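Local atomic coordinates of 3-oxoacyl-[acyl-carrier-protein] synthase, mitochondrial (Arabidopsis thaliana, PDB entry 2IX4), a protein that catalyses the condensation steps of mitochondrial fatty acid synthesis, lengthening an acyl chain by two carbons taken from malonyl-ACP. Residues 175-178 with 179-183; 207-211 with 212-216. One frame throughout, in Å; residues are numbered along the deposited sequence.

Interaction 1 of 2, residues 175-178 with 179-183; sequences AVTA and CATGA. With 6NA (hexanoic acid), chain C.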
loop_
_atom_site.group_PDB
_atom_site.type_symbol
_atom_site.label_atom_id
_atom_site.label_comp_id
_atom_site.label_asym_id
_atom_site.label_seq_id
_atom_site.Cartn_x
_atom_site.Cartn_y
_atom_site.Cartn_z
ATOM N N ALA A 175 3.861 -2.038 -0.783
ATOM C CA ALA A 175 3.196 -1.421 -1.917
ATOM C C ALA A 175 1.829 -2.074 -2.020
ATOM O O ALA A 175 1.717 -3.294 -1.918
ATOM C CB ALA A 175 3.991 -1.634 -3.186
ATOM N N VAL A 176 0.788 -1.266 -2.181
ATOM C CA VAL A 176 -0.560 -1.804 -2.329
ATOM C C VAL A 176 -1.189 -1.215 -3.578
ATOM O O VAL A 176 -1.454 -0.015 -3.648
ATOM C CB VAL A 176 -1.443 -1.564 -1.081
ATOM C CG1 VAL A 176 -2.823 -2.162 -1.287
ATOM C CG2 VAL A 176 -0.796 -2.181 0.156
ATOM N N THR A 177 -1.398 -2.078 -4.566
ATOM C CA THR A 177 -1.802 -1.670 -5.905
ATOM C C THR A 177 -2.822 -2.663 -6.459
ATOM O O THR A 177 -2.728 -3.085 -7.616
ATOM C CB THR A 177 -0.584 -1.596 -6.854
ATOM O OG1 THR A 177 0.203 -2.784 -6.705
ATOM C CG2 THR A 177 0.291 -0.387 -6.538
ATOM N N ALA A 178 -3.792 -3.028 -5.621
ATOM C CA ALA A 178 -4.826 -4.011 -5.963
ATOM C C ALA A 178 -4.227 -5.354 -6.385
ATOM O O ALA A 178 -3.446 -5.947 -5.637
ATOM C CB ALA A 178 -5.791 -3.454 -7.030
ATOM N N CYS A 179 -4.565 -5.828 -7.581
ATOM C CA CYS A 179 -4.094 -7.139 -8.029
ATOM C C CYS A 179 -2.652 -7.144 -8.561
ATOM O O CYS A 179 -2.138 -8.193 -8.956
ATOM C CB CYS A 179 -5.078 -7.758 -9.021
ATOM S SG CYS A 179 -6.730 -8.012 -8.289
ATOM N N ALA A 180 -2.003 -5.980 -8.547
ATOM C CA ALA A 180 -0.575 -5.881 -8.856
ATOM C C ALA A 180 0.284 -5.766 -7.589
ATOM O O ALA A 180 1.505 -5.629 -7.673
ATOM C CB ALA A 180 -0.314 -4.707 -9.785
ATOM N N THR A 181 -0.370 -5.841 -6.428
ATOM C CA THR A 181 0.251 -5.606 -5.123
ATOM C C THR A 181 1.548 -6.398 -4.919
ATOM O O THR A 181 2.574 -5.825 -4.549
ATOM C CB THR A 181 -0.755 -5.884 -3.975
ATOM O OG1 THR A 181 -1.753 -4.855 -3.959
ATOM C CG2 THR A 181 -0.064 -5.928 -2.616
ATOM N N GLY A 182 1.494 -7.703 -5.177
ATOM C CA GLY A 182 2.660 -8.576 -5.009
ATOM C C GLY A 182 3.805 -8.246 -5.949
ATOM O O GLY A 182 4.970 -8.462 -5.617
ATOM N N ALA A 183 3.477 -7.710 -7.122
ATOM C CA ALA A 183 4.489 -7.360 -8.114
ATOM C C ALA A 183 5.211 -6.067 -7.737
ATOM O O ALA A 183 6.446 -6.032 -7.703
ATOM C CB ALA A 183 3.871 -7.255 -9.504
HETATM C CA 6NA C . -9.062 -6.547 -7.957
HETATM C C 6NA C . -7.673 -6.619 -8.548
HETATM O O 6NA C . -7.224 -5.684 -9.191
HETATM C CB 6NA C . -9.009 -5.769 -6.647
HETATM C CG 6NA C . -8.616 -6.675 -5.482
HETATM C CD 6NA C . -7.554 -6.019 -4.616
HETATM C C6 6NA C . -6.574 -7.044 -4.094
#

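Interaction 2 of 2, residues 207-211 with 212-216; sequences ESSID and ALSVA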
loop_
_atom_site.group_PDB
_atom_site.type_symbol
_atom_site.label_atom_id
_atom_site.label_comp_id
_atom_site.label_asym_id
_atom_site.label_seq_id
_atom_site.Cartn_x
_atom_site.Cartn_y
_atom_site.Cartn_z
ATOM N N GLU A 207 -2.886 -12.492 0.553
ATOM C CA GLU A 207 -4.315 -12.209 0.513
ATOM C C GLU A 207 -5.112 -13.363 1.087
ATOM O O GLU A 207 -4.840 -14.528 0.801
ATOM C CB GLU A 207 -4.791 -11.920 -0.911
ATOM C CG GLU A 207 -6.065 -11.073 -0.972
ATOM C CD GLU A 207 -5.777 -9.590 -0.837
ATOM O OE1 GLU A 207 -5.215 -9.012 -1.788
ATOM O OE2 GLU A 207 -6.112 -8.999 0.214
ATOM N N SER A 208 -6.090 -13.022 1.913
ATOM C CA SER A 208 -7.055 -13.984 2.408
ATOM C C SER A 208 -8.398 -13.293 2.424
ATOM O O SER A 208 -8.863 -12.824 3.463
ATOM C CB SER A 208 -6.683 -14.467 3.800
ATOM O OG SER A 208 -7.519 -15.546 4.169
ATOM N N SER A 209 -9.010 -13.221 1.252
ATOM C CA SER A 209 -10.222 -12.443 1.079
ATOM C C SER A 209 -11.383 -13.292 0.557
ATOM O O SER A 209 -12.224 -12.803 -0.196
ATOM C CB SER A 209 -9.941 -11.254 0.152
ATOM O OG SER A 209 -10.794 -10.165 0.459
ATOM N N ILE A 210 -11.435 -14.563 0.957
ATOM C CA ILE A 210 -12.595 -15.399 0.639
ATOM C C ILE A 210 -13.578 -15.374 1.806
ATOM O O ILE A 210 -13.406 -16.077 2.802
ATOM C CB ILE A 210 -12.231 -16.859 0.244
ATOM C CG1 ILE A 210 -11.185 -16.881 -0.877
ATOM C CG2 ILE A 210 -13.499 -17.618 -0.187
ATOM C CD1 ILE A 210 -10.656 -18.264 -1.211
ATOM N N ASP A 211 -14.603 -14.538 1.663
ATOM C CA ASP A 211 -15.617 -14.334 2.689
ATOM C C ASP A 211 -16.849 -13.714 2.048
ATOM O O ASP A 211 -16.792 -13.263 0.902
ATOM C CB ASP A 211 -15.085 -13.434 3.816
ATOM C CG ASP A 211 -14.463 -12.144 3.296
ATOM O OD1 ASP A 211 -15.202 -11.248 2.832
ATOM O OD2 ASP A 211 -13.225 -12.025 3.361
ATOM N N ALA A 212 -17.943 -13.679 2.804
ATOM C CA ALA A 212 -19.247 -13.241 2.304
ATOM C C ALA A 212 -19.214 -11.932 1.520
ATOM O O ALA A 212 -19.647 -11.882 0.367
ATOM C CB ALA A 212 -20.233 -13.136 3.451
ATOM N N LEU A 213 -18.691 -10.880 2.147
ATOM C CA LEU A 213 -18.729 -9.547 1.555
ATOM C C LEU A 213 -17.768 -9.381 0.380
ATOM O O LEU A 213 -18.069 -8.658 -0.570
ATOM C CB LEU A 213 -18.497 -8.466 2.618
ATOM C CG LEU A 213 -18.947 -7.049 2.255
ATOM C CD1 LEU A 213 -20.384 -7.034 1.708
ATOM C CD2 LEU A 213 -18.804 -6.112 3.455
ATOM N N SER A 214 -16.618 -10.048 0.451
ATOM C CA SER A 214 -15.650 -10.033 -0.647
ATOM C C SER A 214 -16.223 -10.673 -1.905
ATOM O O SER A 214 -16.148 -10.091 -2.992
ATOM C CB SER A 214 -14.367 -10.754 -0.248
ATOM O OG SER A 214 -13.720 -10.082 0.814
ATOM N N VAL A 215 -16.797 -11.865 -1.746
ATOM C CA VAL A 215 -17.444 -12.578 -2.847
ATOM C C VAL A 215 -18.621 -11.768 -3.394
ATOM O O VAL A 215 -18.718 -11.574 -4.605
ATOM C CB VAL A 215 -17.887 -14.012 -2.436
ATOM C CG1 VAL A 215 -18.623 -14.701 -3.571
ATOM C CG2 VAL A 215 -16.678 -14.854 -2.024
ATOM N N ALA A 216 -19.486 -11.276 -2.505
ATOM C CA ALA A 216 -20.636 -10.454 -2.903
ATOM C C ALA A 216 -20.214 -9.160 -3.589
ATOM O O ALA A 216 -20.867 -8.708 -4.534
ATOM C CB ALA A 216 -21.520 -10.147 -1.705
HETATM O O HOH W 1 -17.181 -10.822 4.698
#

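Interaction 1 of 2, residues 175-178 with 179-183
T181 OG1 stands beside its own backbone N (chi1 -71°), anti to the carbonyl carbon, which swings the hydroxyl back over the preceding loop and carries the methyl CG2 to 3.3 Å from A175 O. The hydroxyl serves twice: OG1 donates to A178 O at 2.6 Å and accepts from T177 N at 2.9 Å, the latter bond fairly straight (158° at the hydrogen). T181 N also reaches A178 O, from the same face but well above the carbonyl plane. An overlapping turn of the same size is closed by A180 N on T177 O, 3.1 Å away. Between these bonds A178 takes a positive phi of 57°, and the sharp bend is the nucleophile elbow of the thiolase fold, presenting C179 in a short 3-10 turn that leads into helix 181-195. A valine in place of T181 would probably leave T177 N without this acceptor and A178 O held by the amide alone. C179 SG is covalently joined to C of hexanoic acid, at 1.7 Å, and C179 N makes a weak hydrogen bond to the acyl O at 3.1 Å. F419 N donates as well, consistent with the oxyanion hole of related synthases. T177 packs on T422 of its own chain and on A174 of the second subunit.

Interaction 2 of 2, residues 207-211 with 212-216
D211 and S214 meet at the start of helix 212-220, where D211 is the N-cap: its OD1 accepts from S214 N at 3.0 Å and from S214 OG at 2.8 Å. The cap starts this helix just after strand 200-207, whose last residue, E207, lines the hexanoic acid pocket. Both donors approach from one face of the carboxylate, the amide on the anti side of OD1 and the hydroxyl on the syn side, each roughly 30° out of its plane. D211 makes this grip because CG sits between its own backbone N and carbonyl carbon (chi1 51°), folding the carboxylate forward over the first helical turn. Two bonds from one residue fix the acid and the serine hydroxyl together, and the negative charge is likely to be eased by the helix dipole.

The tight side lies toward the loop. S209 OG comes within 2.9 Å of S214 OG, so that the three polar side chains form a compact chain, with S214 CB resting close to S209 O. I127, on helix 127-138, packs against both D211 and S214.

The other flank of OD1 is looser and holds a water, which donates to OD1 at 2.8 Å and accepts from L213 N at 3.0 Å. The L213 side chain leads away from the cap, onto V131 of helix 127-138 and onto F149 of the second subunit. Behind the carboxylate the first true helical bond is made: V215 N points almost straight at D211 O, 3.0 Å away, while V215 CG2 lies 3.3 Å from that same oxygen.

Interaction 1 precedes interaction 2 along the chain, and both follow one pattern: a loop leaves a strand of the central mixed sheet and turns into a helix. Strand 172-173 leads to helix 181-195, and strand 200-207 to helix 212-220; strand 116-122 pairs in parallel with both strands. Helix 181-195 and the strand after it connect the two sites, whose centres are about 17 Å apart and whose nearest atoms are about 5 Å apart, without touching. C179 and E207 both belong to the hexanoic acid pocket, one at the acyl carbonyl and the other beside the tail. Each site also packs on the second subunit, so the pocket is built close to the dimer interface.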